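Local coordinates for probable porin (Pseudomonas aeruginosa, PDB 4FT6), which probably forms a beta-barrel channel of the OprD family through the outer membrane, letting small water-soluble solutes pass, at residues Leu22-Asp27 and Ser36-Trp41; Leu121-Arg126 and Asp181-Leu186; Gln134-Gly139 and Gly154-Leu159; Trp367-Leu372 and Asp381-Ile386. All blocks are in the same frame, centred on the assembly; numbering follows the deposited sequence.

Contact 1 of 4, residues Leu22-Asp27 and Ser36-Trp41; sequences LYFNRD and SKQEEW. With C8E ((hydroxyethyloxy)tri(ethyloxy)octane), chain C.
The Tyr23 hydroxyl links Asn25 to Glu39 across the strands in a short polar chain on the detergent-facing side of the sheet. The phenol OH of Tyr23 donates to Glu39 OE2 at 2.5 Å and accepts from Asn25 ND2. Tyr23 and Asn25 lie on strand 14-28 and Glu39 on strand 37-50, the two arms of an antiparallel beta hairpin in the porin barrel wall. The carboxylate oxygen comes in at the ring edge, in its plane, while the carboxylate itself is turned 71° against the ring. Asn25 CG stands opposite its backbone N (chi1 -165°), which carries the amide over to the tyrosine. Lys37 NZ pairs with the other oxygen, Glu39 OE1, at 3.3 Å from above the carboxylate plane, so each carboxylate oxygen has a partner.

On the opposite face, Arg26 and Gln38 run alongside each other, with Gln38 OE1 3.7 Å from Arg26 CD; the guanidinium forms a salt bridge with Glu382 of the adjoining strand. Between the two faces, paired backbone bonds join Phe24 to Glu40 and Arg26 to Gln38. Trp41, whose NE1 bonds Asn21, suits an apolar surface: C7 of C8E sits 3.4 Å above its ring plane, over the centre.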
# COMPACT_ATOMS: atom_id res chain seq x y z
N LEU A 22 12.83 -0.48 -12.51
CA LEU A 22 12.95 -1.20 -11.24
C LEU A 22 13.83 -2.42 -11.35
O LEU A 22 13.61 -3.29 -12.21
CB LEU A 22 11.56 -1.61 -10.75
CG LEU A 22 11.46 -2.24 -9.37
CD1 LEU A 22 12.27 -1.43 -8.40
CD2 LEU A 22 9.99 -2.27 -8.93
N TYR A 23 14.84 -2.49 -10.48
CA TYR A 23 15.64 -3.69 -10.32
C TYR A 23 15.30 -4.27 -8.95
O TYR A 23 15.41 -3.58 -7.94
CB TYR A 23 17.14 -3.38 -10.42
CG TYR A 23 18.01 -4.55 -10.01
CD1 TYR A 23 18.30 -5.57 -10.90
CD2 TYR A 23 18.51 -4.65 -8.73
CE1 TYR A 23 19.08 -6.65 -10.52
CE2 TYR A 23 19.28 -5.74 -8.34
CZ TYR A 23 19.56 -6.73 -9.24
OH TYR A 23 20.33 -7.80 -8.86
N PHE A 24 14.90 -5.54 -8.92
CA PHE A 24 14.46 -6.18 -7.69
C PHE A 24 15.25 -7.46 -7.50
O PHE A 24 15.37 -8.26 -8.42
CB PHE A 24 12.98 -6.52 -7.80
CG PHE A 24 12.40 -7.17 -6.57
CD1 PHE A 24 12.51 -8.53 -6.35
CD2 PHE A 24 11.70 -6.41 -5.65
CE1 PHE A 24 11.96 -9.13 -5.21
CE2 PHE A 24 11.14 -6.99 -4.51
CZ PHE A 24 11.27 -8.35 -4.29
N ASN A 25 15.77 -7.67 -6.29
CA ASN A 25 16.59 -8.83 -6.02
C ASN A 25 16.36 -9.32 -4.59
O ASN A 25 16.92 -8.78 -3.63
CB ASN A 25 18.07 -8.50 -6.25
CG ASN A 25 18.94 -9.75 -6.34
OD1 ASN A 25 18.74 -10.72 -5.62
ND2 ASN A 25 19.92 -9.72 -7.25
N ARG A 26 15.48 -10.31 -4.45
CA ARG A 26 15.23 -10.93 -3.16
C ARG A 26 16.06 -12.20 -3.09
O ARG A 26 15.85 -13.13 -3.87
CB ARG A 26 13.76 -11.29 -2.99
CG ARG A 26 13.48 -12.17 -1.77
CD ARG A 26 11.99 -12.23 -1.46
NE ARG A 26 11.44 -10.91 -1.15
CZ ARG A 26 10.15 -10.66 -0.96
NH1 ARG A 26 9.27 -11.64 -1.05
NH2 ARG A 26 9.73 -9.43 -0.69
N ASP A 27 17.00 -12.22 -2.15
CA ASP A 27 17.89 -13.35 -2.00
C ASP A 27 17.51 -14.22 -0.80
O ASP A 27 17.56 -13.77 0.35
CB ASP A 27 19.34 -12.87 -1.89
CG ASP A 27 20.31 -14.00 -1.65
OD1 ASP A 27 20.02 -15.16 -2.04
OD2 ASP A 27 21.38 -13.74 -1.06
N SER A 36 16.57 -20.13 -5.30
CA SER A 36 17.61 -19.41 -4.59
C SER A 36 17.38 -17.90 -4.54
O SER A 36 17.89 -17.22 -3.65
CB SER A 36 18.97 -19.69 -5.24
OG SER A 36 20.01 -19.05 -4.52
N LYS A 37 16.61 -17.38 -5.49
CA LYS A 37 16.63 -15.96 -5.75
C LYS A 37 15.45 -15.51 -6.61
O LYS A 37 15.01 -16.24 -7.49
CB LYS A 37 17.93 -15.63 -6.49
CG LYS A 37 18.21 -14.17 -6.70
CD LYS A 37 19.20 -13.97 -7.84
CE LYS A 37 20.51 -14.69 -7.63
NZ LYS A 37 21.47 -14.32 -8.72
N GLN A 38 14.92 -14.32 -6.31
CA GLN A 38 14.07 -13.61 -7.26
C GLN A 38 14.85 -12.39 -7.71
O GLN A 38 15.03 -11.45 -6.93
CB GLN A 38 12.76 -13.16 -6.61
CG GLN A 38 11.84 -14.28 -6.16
CD GLN A 38 10.75 -13.80 -5.19
OE1 GLN A 38 10.61 -12.60 -4.92
NE2 GLN A 38 9.99 -14.75 -4.65
N GLU A 39 15.33 -12.40 -8.95
CA GLU A 39 16.07 -11.25 -9.46
C GLU A 39 15.58 -10.85 -10.83
O GLU A 39 15.88 -11.52 -11.82
CB GLU A 39 17.56 -11.56 -9.55
CG GLU A 39 18.38 -10.41 -10.10
CD GLU A 39 19.83 -10.79 -10.29
OE1 GLU A 39 20.09 -11.98 -10.58
OE2 GLU A 39 20.70 -9.90 -10.16
N GLU A 40 14.83 -9.75 -10.89
CA GLU A 40 14.31 -9.26 -12.17
C GLU A 40 14.52 -7.76 -12.36
O GLU A 40 14.79 -7.02 -11.40
CB GLU A 40 12.83 -9.63 -12.34
CG GLU A 40 12.59 -11.11 -12.56
CD GLU A 40 11.13 -11.47 -12.66
OE1 GLU A 40 10.75 -12.19 -13.62
OE2 GLU A 40 10.35 -11.03 -11.78
N TRP A 41 14.41 -7.32 -13.61
CA TRP A 41 14.57 -5.91 -13.94
C TRP A 41 13.53 -5.52 -15.01
O TRP A 41 13.43 -6.17 -16.05
CB TRP A 41 15.97 -5.68 -14.47
CG TRP A 41 16.24 -4.27 -14.80
CD1 TRP A 41 15.70 -3.17 -14.20
CD2 TRP A 41 17.14 -3.79 -15.81
NE1 TRP A 41 16.22 -2.03 -14.78
CE2 TRP A 41 17.10 -2.38 -15.77
CE3 TRP A 41 17.98 -4.41 -16.74
CZ2 TRP A 41 17.86 -1.58 -16.63
CZ3 TRP A 41 18.73 -3.63 -17.59
CH2 TRP A 41 18.67 -2.23 -17.53
C3 C8E C . 21.63 -8.24 -15.36
C4 C8E C . 21.41 -6.81 -15.82
C5 C8E C . 20.47 -6.07 -14.87
C6 C8E C . 21.08 -4.76 -14.39
C7 C8E C . 20.03 -3.77 -13.90
C8 C8E C . 20.69 -2.58 -13.21
O9 C8E C . 20.01 -1.38 -13.51
C10 C8E C . 19.10 -0.97 -12.50
C11 C8E C . 18.76 0.50 -12.67
O12 C8E C . 17.83 0.92 -11.69
C13 C8E C . 18.23 2.11 -11.06
O HOH W 1 20.16 -17.60 -2.56

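Contact 2 of 4, residues Leu121-Arg126 and Asp181-Leu186; sequences LPILLR and DRFDYL
Phe183, Tyr185 and Ile123 account for most of this contact, in which a type I beta turn from Leu121 to Leu124 packs against the start of strand 183-192 in the barrel wall. The backbones stay apart, with the nearest CA atoms, those of Ile123 and Tyr185, 8.1 Å from each other, and long apolar side chains span the distance. Phe183 reaches across with CG opposite its backbone N (chi1 178°), which sends the far end of the ring between two partners. CZ meets Ile123 CG2 at 4.1 Å, and CE2 meets Leu124 CD2 at 3.9 Å as leucine and phenylalanine slide past each other in opposite directions. The branched Ile123 serves both aromatics, because the same CG2 methyl also lies 4.2 Å from Tyr185 CB.

Tyr185 offers a ring face instead. Leu121 crosses it at about a right angle and sets CD2 over the ring, 3.9 Å from the centroid and 29° off the normal, in a CH-pi contact. Trp202 and Ala204 of strand 197-206 extend this apolar patch. With no hydrogen bond or salt bridge between the segments, the inward-folded turn is held to the wall by shape, burial of hydrocarbon and one weak CH-pi contact.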
# COMPACT_ATOMS: atom_id res chain seq x y z
N LEU A 121 -7.46 3.36 1.08
CA LEU A 121 -8.38 3.36 2.22
C LEU A 121 -7.80 2.49 3.34
O LEU A 121 -7.17 1.47 3.06
CB LEU A 121 -9.73 2.79 1.76
CG LEU A 121 -10.84 3.73 1.28
CD1 LEU A 121 -10.30 5.01 0.68
CD2 LEU A 121 -11.74 3.00 0.28
N PRO A 122 -8.05 2.88 4.61
CA PRO A 122 -7.46 2.17 5.75
C PRO A 122 -7.93 0.73 5.76
O PRO A 122 -7.27 -0.18 6.28
CB PRO A 122 -8.05 2.92 6.97
CG PRO A 122 -8.62 4.22 6.43
CD PRO A 122 -9.06 3.87 5.04
N ILE A 123 -9.09 0.54 5.14
CA ILE A 123 -9.77 -0.73 5.07
C ILE A 123 -9.47 -1.42 3.72
O ILE A 123 -9.81 -2.59 3.50
CB ILE A 123 -11.29 -0.49 5.30
CG1 ILE A 123 -11.85 -1.57 6.20
CG2 ILE A 123 -12.10 -0.27 3.97
CD1 ILE A 123 -11.22 -1.53 7.55
N LEU A 124 -8.83 -0.69 2.82
CA LEU A 124 -8.56 -1.21 1.48
C LEU A 124 -7.51 -0.31 0.85
O LEU A 124 -7.84 0.69 0.18
CB LEU A 124 -9.83 -1.24 0.60
CG LEU A 124 -9.63 -1.84 -0.80
CD1 LEU A 124 -9.49 -3.35 -0.73
CD2 LEU A 124 -10.74 -1.46 -1.76
N LEU A 125 -6.26 -0.67 1.07
CA LEU A 125 -5.12 0.15 0.66
C LEU A 125 -4.50 -0.48 -0.58
O LEU A 125 -3.89 -1.57 -0.47
CB LEU A 125 -4.08 0.16 1.78
CG LEU A 125 -3.45 1.49 2.17
CD1 LEU A 125 -2.10 1.28 2.87
CD2 LEU A 125 -3.31 2.35 0.93
N ARG A 126 -4.61 0.16 -1.75
CA ARG A 126 -4.06 -0.45 -2.98
C ARG A 126 -2.53 -0.61 -2.91
O ARG A 126 -1.82 0.31 -2.50
CB ARG A 126 -4.52 0.29 -4.26
CG ARG A 126 -3.95 1.69 -4.53
CD ARG A 126 -2.62 1.65 -5.27
NE ARG A 126 -1.67 2.49 -4.56
CZ ARG A 126 -1.26 3.68 -4.99
NH1 ARG A 126 -1.71 4.14 -6.15
NH2 ARG A 126 -0.41 4.38 -4.28
N ASP A 181 -17.73 -11.41 -5.00
CA ASP A 181 -18.18 -10.38 -5.93
C ASP A 181 -18.29 -9.03 -5.25
O ASP A 181 -18.24 -8.00 -5.89
CB ASP A 181 -19.61 -10.68 -6.38
CG ASP A 181 -19.68 -11.61 -7.54
OD1 ASP A 181 -19.58 -12.83 -7.30
OD2 ASP A 181 -19.88 -11.14 -8.68
N ARG A 182 -18.50 -9.04 -3.94
CA ARG A 182 -18.97 -7.82 -3.32
C ARG A 182 -18.17 -7.40 -2.09
O ARG A 182 -18.17 -8.08 -1.06
CB ARG A 182 -20.48 -7.94 -3.02
CG ARG A 182 -21.35 -6.96 -3.81
CD ARG A 182 -22.38 -7.63 -4.68
NE ARG A 182 -22.05 -7.49 -6.10
CZ ARG A 182 -22.71 -8.07 -7.09
NH1 ARG A 182 -23.75 -8.84 -6.83
NH2 ARG A 182 -22.33 -7.88 -8.33
N PHE A 183 -17.48 -6.27 -2.22
CA PHE A 183 -16.81 -5.67 -1.09
C PHE A 183 -17.41 -4.29 -0.81
O PHE A 183 -17.17 -3.35 -1.58
CB PHE A 183 -15.30 -5.55 -1.35
CG PHE A 183 -14.53 -4.89 -0.22
CD1 PHE A 183 -14.23 -5.59 0.95
CD2 PHE A 183 -14.11 -3.57 -0.32
CE1 PHE A 183 -13.52 -4.97 2.01
CE2 PHE A 183 -13.38 -2.95 0.72
CZ PHE A 183 -13.09 -3.65 1.89
N ASP A 184 -18.20 -4.18 0.27
CA ASP A 184 -18.90 -2.94 0.62
C ASP A 184 -18.28 -2.29 1.85
O ASP A 184 -17.97 -2.97 2.84
CB ASP A 184 -20.38 -3.23 0.89
CG ASP A 184 -21.12 -3.72 -0.34
OD1 ASP A 184 -21.30 -2.92 -1.28
OD2 ASP A 184 -21.54 -4.89 -0.36
N TYR A 185 -18.10 -0.97 1.79
CA TYR A 185 -17.54 -0.25 2.93
C TYR A 185 -18.26 1.08 3.21
O TYR A 185 -18.97 1.63 2.36
CB TYR A 185 -16.05 0.02 2.73
CG TYR A 185 -15.75 1.00 1.61
CD1 TYR A 185 -15.70 0.58 0.28
CD2 TYR A 185 -15.54 2.34 1.87
CE1 TYR A 185 -15.41 1.49 -0.75
CE2 TYR A 185 -15.26 3.25 0.85
CZ TYR A 185 -15.20 2.82 -0.45
OH TYR A 185 -14.92 3.73 -1.44
N LEU A 186 -18.03 1.58 4.41
CA LEU A 186 -18.50 2.90 4.83
C LEU A 186 -17.44 3.48 5.73
O LEU A 186 -16.85 2.77 6.56
CB LEU A 186 -19.81 2.78 5.60
CG LEU A 186 -21.04 2.47 4.75
CD1 LEU A 186 -22.22 2.12 5.65
CD2 LEU A 186 -21.36 3.67 3.89

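Contact 3 of 4, residues Gln134-Gly139 and Gly154-Leu159; sequences QTFQGG and GQMRSL
Gln137 lies along Ser158, its CB resting 3.2 Å from Ser158 OG. CG keeps beside the same hydroxyl, and a bend at chi2 (74°) folds the chain back so that CD stays close to it as well. At the tip the amide divides its work: OE1 accepts a hydrogen bond from Ser158 OG, modelled as very short at 2.4 Å, while NE2 donates to Glu116, which also takes Thr135 OG1. A long amide suits this place because it can accept from the neighbouring strand and donate to an acid at once.

The pairing opposite this residue is irregular, because Arg157 leaves the regular strand conformation. Gln137 O receives Arg157 N at 2.8 Å and, weakly, Ser158 N at 3.5 Å, so two residues of one strand face a single residue of the other. Next to it Gly138 has phi 169° and psi -133°, values accessible to glycine, and a CB here would run into Gln155 O and Met156 CA; Gly138 CA makes a CA-H...O contact with Gln155 O at 3.4 Å. Beyond it, Gly139 and Gln155 resume paired backbone bonds.

On the other face, Phe136 is covered by Leu159, whose CB stands over the ring 4.0 Å from its centroid, near the rim. Met156 crosses Phe136 at about a right angle, and its flexible thioether chain brings CE to Phe136 CB at 3.4 Å. The doubled partner of Gln137 makes this a classic beta bulge, set in the antiparallel barrel wall just where the chain turns a corner at Gly138.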
# COMPACT_ATOMS: atom_id res chain seq x y z
N GLN A 134 -1.58 -2.00 -8.10
CA GLN A 134 -2.82 -2.76 -7.96
C GLN A 134 -3.99 -1.81 -8.25
O GLN A 134 -3.94 -0.62 -7.92
CB GLN A 134 -2.93 -3.25 -6.51
CG GLN A 134 -4.01 -4.29 -6.22
CD GLN A 134 -4.10 -4.65 -4.73
OE1 GLN A 134 -4.13 -3.76 -3.86
NE2 GLN A 134 -4.12 -5.96 -4.43
N THR A 135 -5.05 -2.31 -8.89
CA THR A 135 -6.23 -1.47 -9.09
C THR A 135 -7.47 -2.22 -8.70
O THR A 135 -7.47 -3.46 -8.64
CB THR A 135 -6.38 -1.03 -10.55
OG1 THR A 135 -6.17 -2.15 -11.41
CG2 THR A 135 -5.41 0.08 -10.90
N PHE A 136 -8.55 -1.49 -8.43
CA PHE A 136 -9.80 -2.15 -8.15
C PHE A 136 -10.90 -1.76 -9.14
O PHE A 136 -10.81 -0.74 -9.82
CB PHE A 136 -10.21 -1.86 -6.73
CG PHE A 136 -9.44 -2.64 -5.72
CD1 PHE A 136 -8.14 -2.29 -5.38
CD2 PHE A 136 -10.01 -3.77 -5.13
CE1 PHE A 136 -7.42 -3.05 -4.45
CE2 PHE A 136 -9.31 -4.53 -4.20
CZ PHE A 136 -8.02 -4.17 -3.85
N GLN A 137 -11.93 -2.59 -9.24
CA GLN A 137 -13.02 -2.26 -10.12
C GLN A 137 -14.29 -2.17 -9.33
O GLN A 137 -14.73 -3.15 -8.71
CB GLN A 137 -13.20 -3.32 -11.21
CG GLN A 137 -12.08 -3.31 -12.23
CD GLN A 137 -10.81 -3.89 -11.66
OE1 GLN A 137 -10.82 -5.01 -11.14
NE2 GLN A 137 -9.71 -3.13 -11.72
N GLY A 138 -14.90 -0.98 -9.37
CA GLY A 138 -16.17 -0.75 -8.73
C GLY A 138 -16.48 0.73 -8.72
O GLY A 138 -16.32 1.40 -9.76
N GLY A 139 -16.90 1.25 -7.57
CA GLY A 139 -17.37 2.61 -7.49
C GLY A 139 -17.09 3.19 -6.11
O GLY A 139 -17.27 2.51 -5.09
N GLY A 154 -18.56 2.87 -0.74
CA GLY A 154 -18.28 2.28 -2.03
C GLY A 154 -18.43 0.77 -2.04
O GLY A 154 -18.59 0.13 -0.99
N GLN A 155 -18.36 0.21 -3.25
CA GLN A 155 -18.41 -1.23 -3.45
C GLN A 155 -17.41 -1.62 -4.53
O GLN A 155 -17.39 -1.04 -5.62
CB GLN A 155 -19.84 -1.69 -3.83
CG GLN A 155 -19.88 -2.99 -4.61
CD GLN A 155 -21.30 -3.45 -4.95
OE1 GLN A 155 -21.56 -3.92 -6.07
NE2 GLN A 155 -22.21 -3.35 -3.99
N MET A 156 -16.59 -2.62 -4.23
CA MET A 156 -15.66 -3.13 -5.22
C MET A 156 -16.12 -4.53 -5.62
O MET A 156 -16.71 -5.24 -4.80
CB MET A 156 -14.26 -3.20 -4.62
CG MET A 156 -13.30 -2.20 -5.20
SD MET A 156 -13.81 -0.53 -4.89
CE MET A 156 -12.47 0.42 -5.56
N ARG A 157 -15.87 -4.92 -6.87
CA ARG A 157 -16.28 -6.24 -7.36
C ARG A 157 -15.13 -7.13 -7.76
O ARG A 157 -15.22 -8.35 -7.65
CB ARG A 157 -17.25 -6.10 -8.54
CG ARG A 157 -18.41 -5.24 -8.16
CD ARG A 157 -19.55 -5.34 -9.11
NE ARG A 157 -20.74 -4.89 -8.41
CZ ARG A 157 -21.98 -4.99 -8.87
NH1 ARG A 157 -22.20 -5.54 -10.06
NH2 ARG A 157 -22.99 -4.55 -8.13
N SER A 158 -14.04 -6.51 -8.22
CA SER A 158 -12.86 -7.24 -8.62
C SER A 158 -11.61 -6.39 -8.44
O SER A 158 -11.69 -5.18 -8.22
CB SER A 158 -12.97 -7.59 -10.08
OG SER A 158 -12.71 -6.41 -10.81
N LEU A 159 -10.45 -7.04 -8.53
CA LEU A 159 -9.18 -6.34 -8.48
C LEU A 159 -8.28 -6.80 -9.61
O LEU A 159 -8.51 -7.84 -10.22
CB LEU A 159 -8.50 -6.59 -7.13
CG LEU A 159 -8.16 -8.03 -6.73
CD1 LEU A 159 -6.93 -8.60 -7.45
CD2 LEU A 159 -7.94 -8.10 -5.22

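Contact 4 of 4, residues Trp367-Leu372 and Asp381-Ile386; sequences WRNAML and DENRLI. With C8E ((hydroxyethyloxy)tri(ethyloxy)octane), chain E; C8E ((hydroxyethyloxy)tri(ethyloxy)octane), chain C.
Asn383 OD1 accepts two hydrogen bonds from the facing strand, one from Trp367 NE1 and one from Asn369 ND2, in the beta hairpin that forms the C-terminal end of the barrel wall. The bond from Trp367 NE1 to Asn383 OD1, 2.7 Å long and 165° at the hydrogen, lies in the carbonyl plane, with ring and amide nearly coplanar. Asn369 ND2 reaches Asn383 OD1 at 2.6 Å from above the carbonyl plane. Trp367 CG stands opposite the backbone N (chi1 166°), which swings NE1 toward the asparagine. Asn369 has a second partner, since its OD1 takes a bond from Arg347. An amide suits position 383 because its one oxygen can accept from both donors.

Between the strands, paired backbone bonds join Arg368 to Arg384 and Ala370 to Glu382. On the face bearing these residues, Arg384 NH2 lies over one face of the Arg368 guanidinium, 3.5 Å from NH1; such neighbouring arginines are consistent with the basic rows that line OprD-family channels. Arg368 CD also rests on Ile386 CD1 at 3.8 Å. On the outer face, Leu385 CD1 touches Trp367 CB at 4.0 Å. Farther out, a C8E alkyl chain runs beside strand 364-374, its C5 at 3.7 Å from Trp367 CH2 and its C1 at 3.5 Å from Met371 CE.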
# COMPACT_ATOMS: atom_id res chain seq x y z
N TRP A 367 17.17 3.59 -3.32
CA TRP A 367 17.65 2.24 -3.04
C TRP A 367 17.01 1.73 -1.75
O TRP A 367 17.01 2.42 -0.73
CB TRP A 367 19.17 2.25 -2.97
CG TRP A 367 19.79 1.03 -2.37
CD1 TRP A 367 19.59 -0.27 -2.74
CD2 TRP A 367 20.77 1.00 -1.31
NE1 TRP A 367 20.37 -1.11 -1.96
CE2 TRP A 367 21.10 -0.35 -1.08
CE3 TRP A 367 21.39 1.98 -0.54
CZ2 TRP A 367 22.02 -0.74 -0.10
CZ3 TRP A 367 22.30 1.60 0.44
CH2 TRP A 367 22.61 0.25 0.65
N ARG A 368 16.43 0.54 -1.80
CA ARG A 368 15.84 -0.04 -0.60
C ARG A 368 16.48 -1.38 -0.28
O ARG A 368 16.52 -2.28 -1.13
CB ARG A 368 14.32 -0.19 -0.75
CG ARG A 368 13.65 1.10 -1.21
CD ARG A 368 12.17 0.94 -1.42
NE ARG A 368 11.52 0.41 -0.22
CZ ARG A 368 10.24 0.09 -0.13
NH1 ARG A 368 9.42 0.25 -1.17
NH2 ARG A 368 9.77 -0.40 1.01
N ASN A 369 16.97 -1.49 0.95
CA ASN A 369 17.69 -2.67 1.39
C ASN A 369 17.04 -3.25 2.65
O ASN A 369 16.71 -2.50 3.57
CB ASN A 369 19.15 -2.32 1.67
CG ASN A 369 20.00 -3.53 1.90
OD1 ASN A 369 20.06 -4.07 3.00
ND2 ASN A 369 20.68 -3.98 0.85
N ALA A 370 16.87 -4.57 2.70
CA ALA A 370 16.24 -5.19 3.87
C ALA A 370 16.84 -6.54 4.23
O ALA A 370 17.14 -7.35 3.36
CB ALA A 370 14.75 -5.33 3.68
N MET A 371 17.00 -6.76 5.54
CA MET A 371 17.39 -8.05 6.06
C MET A 371 16.24 -8.59 6.88
O MET A 371 15.64 -7.86 7.68
CB MET A 371 18.62 -7.93 6.97
CG MET A 371 19.93 -7.57 6.28
SD MET A 371 21.34 -7.77 7.39
CE MET A 371 22.71 -7.41 6.30
N LEU A 372 15.92 -9.87 6.70
CA LEU A 372 14.91 -10.50 7.52
C LEU A 372 15.45 -11.83 8.02
O LEU A 372 15.98 -12.63 7.23
CB LEU A 372 13.63 -10.73 6.73
CG LEU A 372 12.60 -11.59 7.47
CD1 LEU A 372 11.96 -10.78 8.57
CD2 LEU A 372 11.56 -12.16 6.52
N ASP A 381 17.41 -11.43 2.13
CA ASP A 381 18.09 -10.15 1.96
C ASP A 381 17.54 -9.57 0.68
O ASP A 381 17.53 -10.25 -0.35
CB ASP A 381 19.60 -10.35 1.83
CG ASP A 381 20.22 -10.98 3.07
OD1 ASP A 381 19.71 -10.76 4.19
OD2 ASP A 381 21.22 -11.70 2.91
N GLU A 382 17.06 -8.34 0.72
CA GLU A 382 16.39 -7.80 -0.45
C GLU A 382 16.96 -6.46 -0.84
O GLU A 382 17.23 -5.62 0.01
CB GLU A 382 14.89 -7.66 -0.20
CG GLU A 382 14.05 -7.52 -1.45
CD GLU A 382 12.61 -7.22 -1.12
OE1 GLU A 382 12.25 -6.03 -1.13
OE2 GLU A 382 11.83 -8.16 -0.83
N ASN A 383 17.17 -6.28 -2.14
CA ASN A 383 17.60 -5.00 -2.67
C ASN A 383 16.71 -4.59 -3.82
O ASN A 383 16.35 -5.41 -4.67
CB ASN A 383 19.02 -5.09 -3.17
CG ASN A 383 20.03 -4.90 -2.08
OD1 ASN A 383 20.39 -3.77 -1.73
ND2 ASN A 383 20.50 -6.01 -1.52
N ARG A 384 16.36 -3.31 -3.85
CA ARG A 384 15.69 -2.76 -5.00
C ARG A 384 16.36 -1.45 -5.39
O ARG A 384 16.73 -0.65 -4.53
CB ARG A 384 14.19 -2.56 -4.73
CG ARG A 384 13.75 -3.00 -3.33
CD ARG A 384 12.54 -3.95 -3.33
NE ARG A 384 11.27 -3.27 -3.09
CZ ARG A 384 10.26 -3.76 -2.37
NH1 ARG A 384 10.36 -4.94 -1.78
NH2 ARG A 384 9.15 -3.04 -2.22
N LEU A 385 16.56 -1.28 -6.69
CA LEU A 385 16.97 0.00 -7.24
C LEU A 385 15.74 0.55 -7.94
O LEU A 385 15.09 -0.17 -8.71
CB LEU A 385 18.10 -0.17 -8.26
CG LEU A 385 19.47 0.40 -7.91
CD1 LEU A 385 19.33 1.56 -6.92
CD2 LEU A 385 20.39 -0.69 -7.37
N ILE A 386 15.40 1.81 -7.68
CA ILE A 386 14.21 2.39 -8.28
C ILE A 386 14.52 3.75 -8.90
O ILE A 386 14.90 4.70 -8.20
CB ILE A 386 13.07 2.55 -7.26
CG1 ILE A 386 13.03 1.36 -6.30
CG2 ILE A 386 11.73 2.71 -7.97
CD1 ILE A 386 12.16 1.58 -5.13
C1 C8E E . 25.66 -6.13 4.97
C2 C8E E . 25.18 -4.71 5.24
C3 C8E E . 24.08 -4.29 4.27
C4 C8E E . 24.58 -3.26 3.26
C5 C8E E . 23.87 -1.91 3.40
C6 C8E E . 23.58 -1.55 4.85
C7 C8E E . 23.17 -0.09 5.04
C8 C8E E . 24.09 0.92 4.36
O9 C8E E . 23.46 2.19 4.31
C10 C8E E . 24.04 3.16 5.16
C11 C8E E . 23.34 4.52 4.99
O12 C8E E . 22.06 4.50 5.59
C13 C8E E . 21.93 5.41 6.67
C3 C8E C . 21.63 -8.24 -15.36
C4 C8E C . 21.41 -6.81 -15.82
C5 C8E C . 20.47 -6.07 -14.87
C6 C8E C . 21.08 -4.76 -14.39
C7 C8E C . 20.03 -3.77 -13.90
C8 C8E C . 20.69 -2.58 -13.21
O9 C8E C . 20.01 -1.38 -13.51
C10 C8E C . 19.10 -0.97 -12.50
C11 C8E C . 18.76 0.50 -12.67
O12 C8E C . 17.83 0.92 -11.69
C13 C8E C . 18.23 2.11 -11.06

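From the N terminus, contact 1 closes first, a beta hairpin with an eight-residue connection. The chain then travels far round the barrel before contact 2 opens at 121-126; its loop of more than fifty residues shuts only at 181-186, and contact 3 is nested wholly inside it. Those two touch, Phe183 O accepting from Met156 N between adjacent wall strands. Contact 4, again a hairpin, follows near the C terminus. Strands 14-28 and 380-392 are neighbours, and Asp27 N with Asp381 O helps to sew contacts 1 and 4 together where the two chain ends close the barrel. Contacts 2 and 4 lie on opposite sides of the chain's centre, their own centres 29 Å apart.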